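Local coordinates for CRISPR protein (Archaeoglobus fulgidus, PDB 4MJK) that probably serves as a Cas5-family subunit of a type I-A CRISPR Cascade complex, taking part in RNA-guided defence against foreign nucleic acid, at residues V244-D249 against V259-C264. Sequence-based numbering, arbitrary orientation.
Sequences VEVGGD and VVIGRC
The carbonyl oxygen of Asp249 receives the backbone N-H of Cys264 in a short, nearly straight hydrogen bond, 2.8 Å from Cys264 N to Asp249 O with 167° at the hydrogen. A weaker CA-H...O contact reaches the same oxygen, Arg263 CA lying 3.4 Å from Asp249 O. The thiol also comes near: Cys264 SG lies between its own backbone N and carbonyl carbon (chi1 53°), 3.2 Å from Asp249 O. The side chains of Asp249 and Arg263 turn to other partners, Asp249 OD2 to Tyr219 N, and the Arg263 guanidinium to the carbonyls of Leu66 and Glu206.

Further along, the meeting is wholly apolar. The end methyl of Ile261, CD1, touches both valines that point at it from strand 241-246, 3.6 Å from Val244 CG1 and 3.9 Å from Val246 CG2, while its CG1 comes near Val246 alone. Both pairs meet at a slant, methyl against methyl, and Ile174 and Val186 of the strands flanking 241-246 also touch Ile261.

In this Cas5-like member of the RAMP superfamily, the contact joins the edge strand of the larger sheet to the middle strand of the smaller one. The work is divided: aliphatic methyls fill the buried part, while at the chain end a main-chain N-H and C=O satisfy each other, tying the last modelled residue to the turn before strand 250-255.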
loop_
_atom_site.group_PDB
_atom_site.type_symbol
_atom_site.label_atom_id
_atom_site.label_comp_id
_atom_site.label_asym_id
_atom_site.label_seq_id
_atom_site.Cartn_x
_atom_site.Cartn_y
_atom_site.Cartn_z
ATOM N N VAL A 244 -17.453 28.259 3.102
ATOM C CA VAL A 244 -18.033 27.804 4.357
ATOM C C VAL A 244 -18.351 28.995 5.239
ATOM O O VAL A 244 -17.539 29.923 5.357
ATOM C CB VAL A 244 -17.074 26.856 5.102
ATOM C CG1 VAL A 244 -17.710 26.367 6.378
ATOM C CG2 VAL A 244 -16.709 25.663 4.212
ATOM N N GLU A 245 -19.535 28.975 5.841
ATOM C CA GLU A 245 -19.921 29.999 6.800
ATOM C C GLU A 245 -19.621 29.483 8.202
ATOM O O GLU A 245 -20.037 28.382 8.572
ATOM C CB GLU A 245 -21.413 30.309 6.670
ATOM C CG GLU A 245 -21.784 31.751 6.910
ATOM C CD GLU A 245 -23.120 32.102 6.241
ATOM O OE1 GLU A 245 -24.125 31.407 6.533
ATOM O OE2 GLU A 245 -23.158 33.038 5.404
ATOM N N VAL A 246 -18.910 30.282 8.989
ATOM C CA VAL A 246 -18.439 29.813 10.291
ATOM C C VAL A 246 -18.848 30.760 11.420
ATOM O O VAL A 246 -18.550 31.953 11.377
ATOM C CB VAL A 246 -16.898 29.636 10.277
ATOM C CG1 VAL A 246 -16.402 29.092 11.603
ATOM C CG2 VAL A 246 -16.493 28.695 9.132
ATOM N N GLY A 247 -19.534 30.222 12.421
ATOM C CA GLY A 247 -19.930 31.005 13.583
ATOM C C GLY A 247 -20.182 30.091 14.770
ATOM O O GLY A 247 -19.807 28.930 14.742
ATOM N N GLY A 248 -20.826 30.608 15.811
ATOM C CA GLY A 248 -21.108 29.808 16.991
ATOM C C GLY A 248 -19.836 29.469 17.733
ATOM O O GLY A 248 -19.028 30.348 17.985
ATOM N N ASP A 249 -19.656 28.197 18.079
ATOM C CA ASP A 249 -18.433 27.748 18.769
ATOM C C ASP A 249 -17.194 27.614 17.856
ATOM O O ASP A 249 -16.127 27.188 18.311
ATOM C CB ASP A 249 -18.673 26.401 19.467
ATOM C CG ASP A 249 -19.886 26.423 20.388
ATOM O OD1 ASP A 249 -20.066 27.429 21.113
ATOM O OD2 ASP A 249 -20.664 25.440 20.382
ATOM N N VAL A 259 -6.357 28.197 5.137
ATOM C CA VAL A 259 -7.445 28.410 6.085
ATOM C C VAL A 259 -7.958 27.093 6.653
ATOM O O VAL A 259 -8.306 26.179 5.916
ATOM C CB VAL A 259 -8.628 29.153 5.436
ATOM C CG1 VAL A 259 -9.715 29.443 6.481
ATOM C CG2 VAL A 259 -8.154 30.449 4.785
ATOM N N VAL A 260 -8.001 26.982 7.972
ATOM C CA VAL A 260 -8.570 25.790 8.557
ATOM C C VAL A 260 -9.628 26.162 9.600
ATOM O O VAL A 260 -9.485 27.136 10.327
ATOM C CB VAL A 260 -7.487 24.891 9.170
ATOM C CG1 VAL A 260 -6.841 25.561 10.397
ATOM C CG2 VAL A 260 -8.072 23.538 9.511
ATOM N N ILE A 261 -10.692 25.379 9.660
ATOM C CA ILE A 261 -11.789 25.657 10.581
ATOM C C ILE A 261 -11.600 24.860 11.866
ATOM O O ILE A 261 -11.333 23.662 11.824
ATOM C CB ILE A 261 -13.144 25.300 9.941
ATOM C CG1 ILE A 261 -13.401 26.179 8.719
ATOM C CG2 ILE A 261 -14.297 25.471 10.945
ATOM C CD1 ILE A 261 -14.458 25.608 7.800
ATOM N N GLY A 262 -11.728 25.529 13.008
ATOM C CA GLY A 262 -11.624 24.852 14.288
ATOM C C GLY A 262 -12.568 25.461 15.313
ATOM O O GLY A 262 -13.532 26.133 14.958
ATOM N N ARG A 263 -12.292 25.219 16.589
ATOM C CA ARG A 263 -13.154 25.719 17.646
ATOM C C ARG A 263 -12.622 27.040 18.153
ATOM O O ARG A 263 -11.440 27.350 17.992
ATOM C CB ARG A 263 -13.237 24.717 18.805
ATOM C CG ARG A 263 -11.914 24.450 19.500
ATOM C CD ARG A 263 -12.097 23.615 20.760
ATOM N NE ARG A 263 -10.834 23.075 21.251
ATOM C CZ ARG A 263 -10.702 22.380 22.380
ATOM N NH1 ARG A 263 -11.752 22.158 23.154
ATOM N NH2 ARG A 263 -9.515 21.917 22.743
ATOM N N CYS A 264 -13.491 27.828 18.772
ATOM C CA CYS A 264 -13.006 28.993 19.496
ATOM C C CYS A 264 -12.347 28.517 20.787
ATOM O O CYS A 264 -11.394 29.131 21.257
ATOM C CB CYS A 264 -14.137 29.975 19.799
ATOM S SG CYS A 264 -15.539 29.248 20.630
#